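PDB 4LRL: HD domain protein from Enterococcus faecalis, which probably hydrolyses deoxyribonucleoside triphosphates such as dGTP at a metal-dependent HD-domain site, under allosteric control by bound nucleotides. Local coordinates for residues Leu92-Ile97 / Ile204-Met209; Tyr211-Ala216 / Gly224-Thr229; Phe88-Gly93 / Leu132-Gly137; Tyr47-His52 / Thr98-Glu103; Val197-Ser202 / Gly240-Ala245. All blocks are in the same frame, centred on the assembly; numbering follows the deposited sequence.

Overall arrangement
Helix 87-108 is the common spine: contacts 1, 3 and 4 all use it, and helix 206-219 carries one side of both contact 1 and contact 2. Contacts 1 and 3, with centres about 9 Å apart, share Leu92 and Gly93 and together supply the four protein ligands of the nickel ion. Contact 2 continues outward along helix 206-219, its centre about 10 Å from that of contact 1. Farther along helix 87-108, contact 4 secures the strand next to the one that bears Lys38 of a dGTP pocket. Contact 5 lies about 12 Å from contact 1 between centres, and its Met199 touches Thr98, Ile101 and Cys102 of contact 4.

Contact 1: residues Leu92-Ile97 / Ile204-Met209; sequences LGVYEI and IDADRM. With NI (nickel (II) ion), chain N.
Asp207 OD2 binds the nickel ion at 2.1 Å, while the CA of the same residue rests against Val94 CG2 at 3.8 Å, so metal ligand and helix packing belong to one residue. The carboxylate swings off the helix with CG opposite the backbone N (chi1 -177°). Its second oxygen, OD1, accepts from a nickel-bound water at 2.7 Å, which ties down the rotation of the carboxylate. Next to it along the helix, Ala206 is straddled by two branched side chains of helix 87-108: Val94 CG1 meets Ala206 CB at 4.0 Å, and Ile97 CG2 meets the same methyl at 3.9 Å. A small residue suits this spot, because it lets the two helices come within 5.3 Å between the CA atoms of Val94 and Ala206. Ile97 CD1 reaches one turn further, to Met209 CB. Asp205 fixes where the second helix starts: from the N-cap position its OD2 takes a nearly straight bond from Arg208 N (2.7 Å) and a weak one from Asp207 N. The cap thus orders the backbone from which the Asp207 ligand projects. The arrangement is that of two HD-domain helices, packed through Val94, Ile97 and Ala206, presenting an aspartate to the metal site.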
# COMPACT_ATOMS: atom_id res chain seq x y z
N LEU C 92 10.52 20.64 0.35
CA LEU C 92 10.11 20.44 -1.04
C LEU C 92 8.69 19.90 -1.12
O LEU C 92 7.97 20.23 -2.04
CB LEU C 92 11.07 19.50 -1.79
CG LEU C 92 12.56 19.83 -1.97
CD1 LEU C 92 13.09 19.14 -3.21
CD2 LEU C 92 12.88 21.30 -2.07
N GLY C 93 8.31 19.08 -0.14
CA GLY C 93 6.97 18.51 -0.08
C GLY C 93 5.91 19.60 0.08
O GLY C 93 4.90 19.62 -0.63
N VAL C 94 6.16 20.50 1.02
CA VAL C 94 5.23 21.60 1.32
C VAL C 94 5.11 22.48 0.09
O VAL C 94 4.01 22.85 -0.29
CB VAL C 94 5.68 22.40 2.56
CG1 VAL C 94 4.73 23.59 2.85
CG2 VAL C 94 5.74 21.48 3.75
N TYR C 95 6.24 22.76 -0.56
CA TYR C 95 6.24 23.50 -1.82
C TYR C 95 5.38 22.80 -2.87
O TYR C 95 4.57 23.42 -3.54
CB TYR C 95 7.67 23.71 -2.36
CG TYR C 95 7.69 23.88 -3.87
CD1 TYR C 95 7.39 25.11 -4.45
CD2 TYR C 95 7.94 22.79 -4.72
CE1 TYR C 95 7.38 25.27 -5.83
CE2 TYR C 95 7.92 22.95 -6.11
CZ TYR C 95 7.64 24.19 -6.66
OH TYR C 95 7.62 24.37 -8.02
N GLU C 96 5.56 21.48 -3.00
CA GLU C 96 4.82 20.71 -3.99
C GLU C 96 3.30 20.72 -3.78
O GLU C 96 2.54 20.92 -4.74
CB GLU C 96 5.33 19.27 -4.08
CG GLU C 96 4.57 18.40 -5.09
CD GLU C 96 4.66 18.89 -6.55
OE1 GLU C 96 3.91 18.34 -7.39
OE2 GLU C 96 5.48 19.79 -6.86
N ILE C 97 2.86 20.49 -2.54
CA ILE C 97 1.43 20.50 -2.22
C ILE C 97 0.83 21.87 -2.54
O ILE C 97 -0.24 21.96 -3.12
CB ILE C 97 1.18 20.12 -0.73
CG1 ILE C 97 1.64 18.67 -0.46
CG2 ILE C 97 -0.28 20.37 -0.34
CD1 ILE C 97 1.35 18.17 0.97
N ILE C 204 -5.38 23.33 8.57
CA ILE C 204 -5.34 22.33 7.50
C ILE C 204 -4.59 22.93 6.30
O ILE C 204 -5.19 23.40 5.34
CB ILE C 204 -6.78 21.85 7.13
CG1 ILE C 204 -6.76 20.79 6.01
CG2 ILE C 204 -7.70 23.04 6.81
CD1 ILE C 204 -8.07 20.02 5.87
N ASP C 205 -3.27 22.93 6.38
CA ASP C 205 -2.44 23.63 5.42
C ASP C 205 -1.41 22.69 4.78
O ASP C 205 -1.30 21.52 5.18
CB ASP C 205 -1.73 24.79 6.12
CG ASP C 205 -0.91 24.32 7.32
OD1 ASP C 205 -1.14 24.83 8.43
OD2 ASP C 205 -0.06 23.41 7.16
N ALA C 206 -0.66 23.21 3.81
CA ALA C 206 0.31 22.43 3.05
C ALA C 206 1.42 21.86 3.94
O ALA C 206 1.99 20.81 3.64
CB ALA C 206 0.89 23.26 1.94
N ASP C 207 1.69 22.56 5.04
CA ASP C 207 2.73 22.20 6.00
C ASP C 207 2.30 20.95 6.79
O ASP C 207 2.98 19.92 6.77
CB ASP C 207 3.00 23.41 6.93
CG ASP C 207 4.13 23.18 7.93
OD1 ASP C 207 4.30 24.03 8.82
OD2 ASP C 207 4.85 22.17 7.85
N ARG C 208 1.16 21.05 7.46
CA ARG C 208 0.59 19.91 8.17
C ARG C 208 0.35 18.72 7.25
O ARG C 208 0.68 17.58 7.60
CB ARG C 208 -0.71 20.32 8.87
CG ARG C 208 -0.56 21.48 9.85
CD ARG C 208 -1.92 21.87 10.32
NE ARG C 208 -1.98 23.05 11.19
CZ ARG C 208 -1.77 23.02 12.51
NH1 ARG C 208 -1.91 24.14 13.22
NH2 ARG C 208 -1.45 21.88 13.11
N MET C 209 -0.19 18.98 6.06
CA MET C 209 -0.51 17.89 5.13
C MET C 209 0.75 17.11 4.71
O MET C 209 0.74 15.89 4.69
CB MET C 209 -1.30 18.40 3.92
CG MET C 209 -2.72 18.85 4.28
SD MET C 209 -3.83 18.98 2.86
CE MET C 209 -3.53 20.65 2.30
NI NI N . 6.95 22.41 8.09
O HOH W 1 6.59 23.27 10.02
O HOH W 2 7.51 20.82 9.83

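Contact 2: residues Tyr211-Ala216 / Gly224-Thr229; sequences YLLRDA and GTFDLT
The chain doubles back between helix 206-219 and the approach to helix 228-234, bringing Leu213 and Thr225 within 5.9 Å between CA atoms and Ala216 and Gly224 within 6.1 Å. No hydrogen bond crosses this gap; the contact is made by apolar groups. At its heart Leu213 lies across the ring of Phe226 at about a right angle. Its CD2 methyl sits over one face, 4.2 Å from the ring centroid and 22° off the normal, a CH-pi contact, while CG meets Phe226 CE2 at 3.7 Å. Phe226 CG stands between its backbone N and carbonyl carbon (chi1 60°), which turns the ring toward Leu212 and Leu213 of the helix. Leu212 approaches the same ring differently, its CB lying at the edge near the ring plane. The forked end of leucine serves well here, because the other methyl of Leu213, CD1, is left to meet Leu228 CB at 4.0 Å. Where the backbones run close, small groups take over: Ala216 CB touches Thr225 CG2 at 3.6 Å, and Gly224 brings only backbone to that end. The hydroxyl of Thr225 is meanwhile bonded to Glu222 O, which leaves its methyl for the helix. Asp227 is at the N-cap of the next helix, its OD2 making a weak bond to Arg230 N and a hydrogen bond to Asn46 ND2 of a neighbouring subunit. Phe226 makes an edge-to-face pair with Tyr255 of helix 249-267 and also touches Met209, so its ring lies between helices 206-219 and 249-267.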
# COMPACT_ATOMS: atom_id res chain seq x y z
N TYR C 211 3.83 16.97 6.40
CA TYR C 211 4.50 16.22 7.46
C TYR C 211 3.69 15.05 7.97
O TYR C 211 4.25 14.00 8.28
CB TYR C 211 5.11 17.10 8.59
CG TYR C 211 4.17 17.81 9.53
CD1 TYR C 211 3.34 17.10 10.42
CD2 TYR C 211 4.16 19.20 9.60
CE1 TYR C 211 2.50 17.78 11.31
CE2 TYR C 211 3.33 19.88 10.48
CZ TYR C 211 2.51 19.17 11.34
OH TYR C 211 1.69 19.88 12.21
N LEU C 212 2.37 15.19 8.01
CA LEU C 212 1.54 14.05 8.41
C LEU C 212 1.75 12.85 7.47
O LEU C 212 1.98 11.74 7.93
CB LEU C 212 0.06 14.42 8.54
CG LEU C 212 -0.24 15.38 9.71
CD1 LEU C 212 -1.67 15.94 9.61
CD2 LEU C 212 0.01 14.78 11.11
N LEU C 213 1.71 13.11 6.17
CA LEU C 213 1.89 12.05 5.19
C LEU C 213 3.32 11.53 5.19
O LEU C 213 3.54 10.31 5.15
CB LEU C 213 1.52 12.56 3.80
CG LEU C 213 0.04 12.82 3.51
CD1 LEU C 213 -0.11 13.64 2.21
CD2 LEU C 213 -0.74 11.48 3.42
N ARG C 214 4.29 12.45 5.20
CA ARG C 214 5.71 12.11 5.12
C ARG C 214 6.20 11.43 6.40
O ARG C 214 6.93 10.44 6.35
CB ARG C 214 6.54 13.37 4.83
CG ARG C 214 8.06 13.11 4.65
CD ARG C 214 8.80 14.38 4.12
NE ARG C 214 8.06 15.00 3.02
CZ ARG C 214 8.21 14.67 1.74
NH1 ARG C 214 7.49 15.27 0.82
NH2 ARG C 214 9.10 13.74 1.38
N ASP C 215 5.79 11.97 7.55
CA ASP C 215 6.13 11.33 8.82
C ASP C 215 5.54 9.92 8.91
O ASP C 215 6.20 9.00 9.38
CB ASP C 215 5.71 12.19 10.00
CG ASP C 215 6.45 13.51 10.05
OD1 ASP C 215 7.46 13.68 9.32
OD2 ASP C 215 6.03 14.39 10.82
N ALA C 216 4.30 9.75 8.43
CA ALA C 216 3.68 8.43 8.37
C ALA C 216 4.43 7.51 7.42
O ALA C 216 4.65 6.34 7.74
CB ALA C 216 2.21 8.53 7.96
N GLY C 224 -1.85 5.67 9.40
CA GLY C 224 -2.00 7.02 9.93
C GLY C 224 -2.10 8.08 8.83
O GLY C 224 -1.69 9.22 9.04
N THR C 225 -2.63 7.70 7.67
CA THR C 225 -2.71 8.58 6.49
C THR C 225 -4.14 8.87 6.02
O THR C 225 -5.05 8.04 6.17
CB THR C 225 -1.90 8.02 5.28
OG1 THR C 225 -2.40 6.73 4.90
CG2 THR C 225 -0.42 7.91 5.61
N PHE C 226 -4.32 10.07 5.47
CA PHE C 226 -5.57 10.50 4.84
C PHE C 226 -5.33 10.58 3.33
O PHE C 226 -4.26 10.22 2.86
CB PHE C 226 -5.95 11.89 5.37
CG PHE C 226 -4.92 12.94 5.08
CD1 PHE C 226 -5.06 13.78 3.99
CD2 PHE C 226 -3.78 13.05 5.88
CE1 PHE C 226 -4.09 14.73 3.70
CE2 PHE C 226 -2.81 14.00 5.61
CZ PHE C 226 -2.97 14.84 4.52
N ASP C 227 -6.30 11.09 2.59
CA ASP C 227 -6.18 11.16 1.13
C ASP C 227 -5.98 12.59 0.62
O ASP C 227 -6.94 13.37 0.56
CB ASP C 227 -7.40 10.51 0.47
CG ASP C 227 -7.23 10.34 -1.02
OD1 ASP C 227 -6.32 9.58 -1.44
OD2 ASP C 227 -8.01 10.97 -1.77
N LEU C 228 -4.75 12.91 0.25
CA LEU C 228 -4.41 14.22 -0.30
C LEU C 228 -5.24 14.58 -1.53
O LEU C 228 -5.75 15.70 -1.63
CB LEU C 228 -2.91 14.32 -0.63
CG LEU C 228 -2.42 15.65 -1.22
CD1 LEU C 228 -2.71 16.82 -0.30
CD2 LEU C 228 -0.94 15.59 -1.55
N THR C 229 -5.36 13.63 -2.45
CA THR C 229 -6.10 13.83 -3.70
C THR C 229 -7.57 14.20 -3.48
O THR C 229 -8.12 15.01 -4.24
CB THR C 229 -5.97 12.63 -4.66
OG1 THR C 229 -4.62 12.54 -5.11
CG2 THR C 229 -6.86 12.80 -5.89

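Contact 3: residues Phe88-Gly93 / Leu132-Gly137; sequences FSHSLG and LLHDVG. With NI (nickel (II) ion), chain N.
Different first torsions bring His90 and His134 to one nickel ion: His90 CG is opposite its backbone N (chi1 166°), whereas His134 CG lies between its own N and carbonyl carbon (chi1 78°). Each gives NE2 to the metal at 2.2 Å, their ring planes turned 66° apart. Asp135 adds OD2, also at 2.2 Å, and this oxygen lies at the edge of the His90 ring, near its plane. The second-shell bonds hold the rings: His90 ND1 is bonded to Asp210 OD1, and His134 ND1 to Ala131 O. Histidine fits both places because one nitrogen can grip the metal while the other is held by protein. Asp135 OD1 accepts from a nickel-bound water, so the carboxylate is fixed at both oxygens. Behind the site a water donates to Ser91 OG at 2.7 Å and to Leu132 O, and accepts from Asp135 N, linking the helix to the turn; Ser91 OG is also bonded to Arg87 O. Leu92 CD2 and Leu132 CD1 close the apolar side at 3.6 Å. With Asp207 and two waters the nickel has six ligands, the H...HD...D metal centre characteristic of HD-domain phosphohydrolases.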
# COMPACT_ATOMS: atom_id res chain seq x y z
N PHE C 88 14.76 19.11 4.61
CA PHE C 88 14.84 19.48 3.20
C PHE C 88 13.73 18.81 2.39
O PHE C 88 13.02 19.47 1.63
CB PHE C 88 16.22 19.12 2.64
CG PHE C 88 16.39 19.41 1.17
CD1 PHE C 88 16.81 20.67 0.74
CD2 PHE C 88 16.18 18.42 0.21
CE1 PHE C 88 16.99 20.95 -0.61
CE2 PHE C 88 16.36 18.69 -1.15
CZ PHE C 88 16.77 19.96 -1.55
N SER C 89 13.57 17.50 2.56
CA SER C 89 12.55 16.78 1.78
C SER C 89 11.15 17.24 2.19
O SER C 89 10.27 17.34 1.35
CB SER C 89 12.70 15.27 1.89
OG SER C 89 12.31 14.83 3.16
N HIS C 90 10.97 17.56 3.47
CA HIS C 90 9.71 18.13 3.93
C HIS C 90 9.43 19.49 3.29
O HIS C 90 8.29 19.78 2.90
CB HIS C 90 9.65 18.23 5.46
CG HIS C 90 8.54 19.10 5.97
ND1 HIS C 90 7.21 18.77 5.82
CD2 HIS C 90 8.56 20.29 6.62
CE1 HIS C 90 6.46 19.72 6.36
NE2 HIS C 90 7.26 20.66 6.84
N SER C 91 10.46 20.32 3.17
CA SER C 91 10.33 21.64 2.58
C SER C 91 9.90 21.55 1.11
O SER C 91 9.00 22.28 0.69
CB SER C 91 11.63 22.44 2.72
OG SER C 91 11.86 22.77 4.08
N LEU C 92 10.52 20.64 0.35
CA LEU C 92 10.11 20.44 -1.04
C LEU C 92 8.69 19.90 -1.12
O LEU C 92 7.97 20.23 -2.04
CB LEU C 92 11.07 19.50 -1.79
CG LEU C 92 12.56 19.83 -1.97
CD1 LEU C 92 13.09 19.14 -3.21
CD2 LEU C 92 12.88 21.30 -2.07
N GLY C 93 8.31 19.08 -0.14
CA GLY C 93 6.97 18.51 -0.08
C GLY C 93 5.91 19.60 0.08
O GLY C 93 4.90 19.62 -0.63
N LEU C 132 8.28 26.97 0.35
CA LEU C 132 9.60 26.38 0.34
C LEU C 132 10.44 26.78 1.56
O LEU C 132 11.20 25.96 2.11
CB LEU C 132 10.32 26.75 -0.96
CG LEU C 132 11.67 26.05 -1.18
CD1 LEU C 132 11.47 24.52 -1.23
CD2 LEU C 132 12.32 26.58 -2.44
N LEU C 133 10.29 28.03 1.98
CA LEU C 133 11.17 28.61 2.99
C LEU C 133 10.60 28.56 4.39
O LEU C 133 11.26 29.02 5.33
CB LEU C 133 11.50 30.06 2.62
CG LEU C 133 12.27 30.33 1.33
CD1 LEU C 133 12.24 31.81 1.02
CD2 LEU C 133 13.70 29.79 1.41
N HIS C 134 9.40 27.99 4.55
CA HIS C 134 8.67 28.10 5.84
C HIS C 134 9.46 27.60 7.06
O HIS C 134 9.25 28.08 8.16
CB HIS C 134 7.27 27.45 5.76
CG HIS C 134 7.30 25.95 5.85
ND1 HIS C 134 7.85 25.14 4.88
CD2 HIS C 134 6.83 25.11 6.81
CE1 HIS C 134 7.73 23.87 5.24
NE2 HIS C 134 7.11 23.83 6.40
N ASP C 135 10.36 26.66 6.86
CA ASP C 135 11.08 26.01 7.95
C ASP C 135 12.58 26.26 7.90
O ASP C 135 13.34 25.59 8.60
CB ASP C 135 10.85 24.50 7.90
CG ASP C 135 9.53 24.07 8.52
OD1 ASP C 135 8.90 24.86 9.28
OD2 ASP C 135 9.12 22.93 8.24
N VAL C 136 13.00 27.22 7.08
CA VAL C 136 14.41 27.47 6.85
C VAL C 136 15.18 27.89 8.12
O VAL C 136 16.37 27.67 8.22
CB VAL C 136 14.63 28.45 5.65
CG1 VAL C 136 14.52 29.90 6.09
CG2 VAL C 136 15.96 28.19 4.98
N GLY C 137 14.48 28.45 9.10
CA GLY C 137 15.11 28.91 10.34
C GLY C 137 15.27 27.85 11.42
O GLY C 137 15.80 28.14 12.50
NI NI N . 6.95 22.41 8.09
O HOH W 3 11.47 25.42 4.65
O HOH W 1 6.59 23.27 10.02
O HOH W 2 7.51 20.82 9.83

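Contact 4: residues Tyr47-His52 / Thr98-Glu103; sequences YIHVQH and TRRICE
Arg99 leaves helix 87-108 with CB directed toward strand 46-52, and its chain, after an extended start, bends at chi3 (68°) to bring the guanidinium obliquely across His49. CD is the first atom to meet the strand, 3.4 Å from His49 O and close to Gln51 NE2, whose own chain is bent at its second torsion. NE follows at 3.5 Å from His49 CB, and CZ stays near that same carbon at 3.7 Å, so the methylene of the histidine covers one face of the guanidinium. At the tip Arg99 NH2 comes to 3.3 Å from His49 ND1, with ring and guanidinium planes 59° apart. The firm partner of this NH2 is Glu96 OE1, one turn back on the helix, an oxygen that also pairs with Arg100 NE outside the contact proper. Arg100 is nearly straight from CG to NE, and this length carries NH1 to His45 O, which it bonds, and to 3.1 Å from Tyr47 O, an oxygen at the edge of the guanidinium near its plane. Glu96 spends its other oxygen on His49 N, while Tyr95 OH bonds His49 O; side chains of the helix thus hold the strand by its backbone. Long, flat, positively charged groups suit the gap, since the axes of residues 47-52 and 98-103 pass 10.0 Å apart at 63°. The arrangement is that of an antiparallel two-stranded sheet, 33-42 with 46-52, laid across the long helix of the HD domain; Lys38 and Phe40 of its other strand line a dGTP pocket.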
# COMPACT_ATOMS: atom_id res chain seq x y z
N TYR C 47 6.59 12.99 -7.40
CA TYR C 47 7.45 14.01 -8.01
C TYR C 47 7.23 15.39 -7.41
O TYR C 47 6.10 15.78 -7.10
CB TYR C 47 7.18 14.09 -9.51
CG TYR C 47 7.58 12.86 -10.29
CD1 TYR C 47 6.69 11.80 -10.47
CD2 TYR C 47 8.85 12.76 -10.85
CE1 TYR C 47 7.05 10.67 -11.18
CE2 TYR C 47 9.22 11.63 -11.57
CZ TYR C 47 8.32 10.59 -11.73
OH TYR C 47 8.68 9.47 -12.44
N ILE C 48 8.33 16.12 -7.26
CA ILE C 48 8.28 17.55 -6.99
C ILE C 48 8.52 18.23 -8.34
O ILE C 48 9.48 17.89 -9.05
CB ILE C 48 9.37 18.00 -5.97
CG1 ILE C 48 9.38 17.13 -4.69
CG2 ILE C 48 9.26 19.51 -5.66
CD1 ILE C 48 8.06 17.01 -3.92
N HIS C 49 7.64 19.16 -8.71
CA HIS C 49 7.71 19.83 -10.02
C HIS C 49 8.15 21.28 -9.88
O HIS C 49 7.51 22.06 -9.17
CB HIS C 49 6.36 19.78 -10.74
CG HIS C 49 5.84 18.40 -10.99
ND1 HIS C 49 5.24 17.64 -10.01
CD2 HIS C 49 5.83 17.64 -12.11
CE1 HIS C 49 4.88 16.47 -10.52
NE2 HIS C 49 5.23 16.45 -11.79
N VAL C 50 9.23 21.64 -10.58
CA VAL C 50 9.78 23.00 -10.53
C VAL C 50 9.82 23.62 -11.93
O VAL C 50 10.49 23.09 -12.83
CB VAL C 50 11.19 23.02 -9.89
CG1 VAL C 50 11.81 24.42 -9.95
CG2 VAL C 50 11.14 22.50 -8.46
N GLN C 51 9.11 24.74 -12.10
CA GLN C 51 9.06 25.51 -13.36
C GLN C 51 9.74 26.88 -13.28
O GLN C 51 10.20 27.39 -14.29
CB GLN C 51 7.63 25.75 -13.83
CG GLN C 51 6.89 24.53 -14.33
CD GLN C 51 5.95 23.99 -13.29
OE1 GLN C 51 4.80 24.42 -13.19
NE2 GLN C 51 6.43 23.04 -12.49
N HIS C 52 9.76 27.48 -12.09
CA HIS C 52 10.31 28.83 -11.93
C HIS C 52 11.80 28.80 -11.61
O HIS C 52 12.25 28.01 -10.78
CB HIS C 52 9.58 29.58 -10.81
CG HIS C 52 8.12 29.79 -11.08
ND1 HIS C 52 7.15 28.87 -10.74
CD2 HIS C 52 7.47 30.84 -11.65
CE1 HIS C 52 5.96 29.33 -11.09
NE2 HIS C 52 6.13 30.52 -11.65
N THR C 98 1.56 22.93 -2.18
CA THR C 98 1.16 24.32 -2.41
C THR C 98 1.04 24.60 -3.91
O THR C 98 0.11 25.28 -4.35
CB THR C 98 2.19 25.29 -1.77
OG1 THR C 98 2.23 25.07 -0.35
CG2 THR C 98 1.81 26.72 -2.01
N ARG C 99 1.98 24.06 -4.68
CA ARG C 99 1.94 24.21 -6.14
C ARG C 99 0.69 23.53 -6.70
O ARG C 99 0.02 24.08 -7.57
CB ARG C 99 3.21 23.67 -6.79
CG ARG C 99 3.28 23.90 -8.29
CD ARG C 99 4.29 22.97 -8.94
NE ARG C 99 3.91 21.56 -8.91
CZ ARG C 99 2.98 20.99 -9.69
NH1 ARG C 99 2.29 21.70 -10.58
NH2 ARG C 99 2.73 19.68 -9.56
N ARG C 100 0.37 22.35 -6.19
CA ARG C 100 -0.81 21.63 -6.67
C ARG C 100 -2.09 22.41 -6.36
O ARG C 100 -2.99 22.47 -7.20
CB ARG C 100 -0.86 20.21 -6.12
CG ARG C 100 0.23 19.34 -6.72
CD ARG C 100 0.32 17.96 -6.10
NE ARG C 100 1.56 17.31 -6.52
CZ ARG C 100 1.89 16.03 -6.30
NH1 ARG C 100 3.05 15.57 -6.74
NH2 ARG C 100 1.05 15.22 -5.66
N ILE C 101 -2.13 23.02 -5.17
CA ILE C 101 -3.29 23.82 -4.75
C ILE C 101 -3.48 25.07 -5.60
O ILE C 101 -4.59 25.36 -6.04
CB ILE C 101 -3.23 24.20 -3.23
CG1 ILE C 101 -3.17 22.93 -2.38
CG2 ILE C 101 -4.43 25.07 -2.83
CD1 ILE C 101 -2.98 23.15 -0.90
N CYS C 102 -2.38 25.80 -5.83
CA CYS C 102 -2.38 26.99 -6.67
C CYS C 102 -2.83 26.68 -8.09
O CYS C 102 -3.56 27.45 -8.70
CB CYS C 102 -0.99 27.61 -6.70
SG CYS C 102 -0.48 28.41 -5.17
N GLU C 103 -2.38 25.53 -8.59
CA GLU C 103 -2.73 25.05 -9.91
C GLU C 103 -4.24 24.82 -10.02
O GLU C 103 -4.88 25.30 -10.95
CB GLU C 103 -1.95 23.76 -10.20
CG GLU C 103 -2.01 23.29 -11.64
CD GLU C 103 -1.09 24.05 -12.58
OE1 GLU C 103 -0.04 24.56 -12.13
OE2 GLU C 103 -1.41 24.13 -13.78

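Contact 5: residues Val197-Ser202 / Gly240-Ala245; sequences VQMISS and GGIAFA
Hydrogen bonds come from a single side chain, Gln198, whose amide pairs with the backbone at the start of strand 241-245, at Ile242 and at Gly240 just before it. Ile242 N donates to Gln198 OE1 at 3.0 Å, nearly straight at 166°, although the donor stands 57° above the carbonyl plane. Gln198 NE2 gives a weak, bent bond back to Gly240 O at 2.8 Å. The reach comes from a chain extended beyond CG, and glutamine fits because one flat group offers both an acceptor and a donor. Between the two bonded residues lies Gly241, at a phi of 132° that a residue without a side chain takes easily; its CA is 3.8 Å from Gln198 NE2, and a side chain here would run into that amide. Apolar packing follows on the next residues. Ile242 CD1 ends on the helix backbone, 3.5 Å from Met199 CA, and also meets Met199 CB at 3.7 Å, the two side chains crossing at about a right angle. Farther out, the methionine chain bends at its third torsion and packs on Thr98 and Ile101 of helix 87-108. Ile242 for its part also lies on Ile235 of strand 235-238. The amide, with one straight bond and one weak one, is consistent with a fixed register between strand and helix end, and the buried isoleucine-methionine packing beside it joins the HD-domain helices to the sheet of the HD-associated region.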
# COMPACT_ATOMS: atom_id res chain seq x y z
N VAL C 197 -1.82 33.22 3.10
CA VAL C 197 -1.42 32.89 4.47
C VAL C 197 -1.94 31.53 4.90
O VAL C 197 -1.17 30.71 5.43
CB VAL C 197 -1.90 33.98 5.48
CG1 VAL C 197 -1.65 33.52 6.92
CG2 VAL C 197 -1.20 35.30 5.22
N GLN C 198 -3.23 31.28 4.67
CA GLN C 198 -3.88 30.03 5.11
C GLN C 198 -3.39 28.78 4.39
O GLN C 198 -3.49 27.68 4.92
CB GLN C 198 -5.41 30.13 5.05
CG GLN C 198 -6.03 30.91 6.21
CD GLN C 198 -7.55 31.02 6.12
OE1 GLN C 198 -8.25 30.08 5.68
NE2 GLN C 198 -8.07 32.15 6.53
N MET C 199 -2.83 28.95 3.19
CA MET C 199 -2.33 27.81 2.42
C MET C 199 -1.10 27.23 3.10
O MET C 199 -0.81 26.03 3.02
CB MET C 199 -2.00 28.22 0.98
CG MET C 199 -2.05 27.03 -0.01
SD MET C 199 -1.77 27.46 -1.74
CE MET C 199 -3.09 28.64 -2.06
N ILE C 200 -0.39 28.11 3.80
CA ILE C 200 0.88 27.77 4.41
C ILE C 200 0.73 27.55 5.91
O ILE C 200 1.43 26.71 6.49
CB ILE C 200 1.91 28.85 4.06
CG1 ILE C 200 2.26 28.70 2.57
CG2 ILE C 200 3.17 28.72 4.95
CD1 ILE C 200 2.65 29.98 1.90
N SER C 201 -0.19 28.27 6.52
CA SER C 201 -0.42 28.11 7.94
C SER C 201 -1.89 28.28 8.28
O SER C 201 -2.47 29.35 8.06
CB SER C 201 0.44 29.09 8.74
OG SER C 201 0.14 28.97 10.12
N SER C 202 -2.48 27.21 8.80
CA SER C 202 -3.87 27.19 9.22
C SER C 202 -4.05 25.93 10.07
O SER C 202 -3.08 25.42 10.61
CB SER C 202 -4.82 27.20 8.01
OG SER C 202 -4.71 26.01 7.25
N GLY C 240 -12.30 35.10 2.78
CA GLY C 240 -11.60 34.96 4.05
C GLY C 240 -10.54 33.87 4.07
O GLY C 240 -10.06 33.49 5.14
N GLY C 241 -10.17 33.34 2.91
CA GLY C 241 -9.06 32.39 2.88
C GLY C 241 -9.30 31.12 2.09
O GLY C 241 -9.54 31.15 0.88
N ILE C 242 -9.21 29.99 2.80
CA ILE C 242 -9.34 28.66 2.20
C ILE C 242 -10.43 27.86 2.90
O ILE C 242 -10.50 27.84 4.13
CB ILE C 242 -7.99 27.91 2.24
CG1 ILE C 242 -7.03 28.51 1.21
CG2 ILE C 242 -8.18 26.41 2.03
CD1 ILE C 242 -5.65 27.92 1.25
N ALA C 243 -11.26 27.19 2.11
CA ALA C 243 -12.36 26.38 2.60
C ALA C 243 -12.43 25.05 1.84
O ALA C 243 -11.61 24.79 0.96
CB ALA C 243 -13.69 27.14 2.47
N PHE C 244 -13.40 24.22 2.20
CA PHE C 244 -13.54 22.91 1.58
C PHE C 244 -14.99 22.62 1.31
O PHE C 244 -15.83 22.74 2.20
CB PHE C 244 -12.91 21.81 2.46
CG PHE C 244 -11.49 22.11 2.84
CD1 PHE C 244 -11.21 22.99 3.89
CD2 PHE C 244 -10.44 21.55 2.13
CE1 PHE C 244 -9.90 23.30 4.21
CE2 PHE C 244 -9.13 21.85 2.46
CZ PHE C 244 -8.86 22.72 3.51
N ALA C 245 -15.27 22.26 0.06
CA ALA C 245 -16.63 21.94 -0.35
C ALA C 245 -17.24 20.94 0.62
O ALA C 245 -16.58 19.97 1.02
CB ALA C 245 -16.64 21.40 -1.78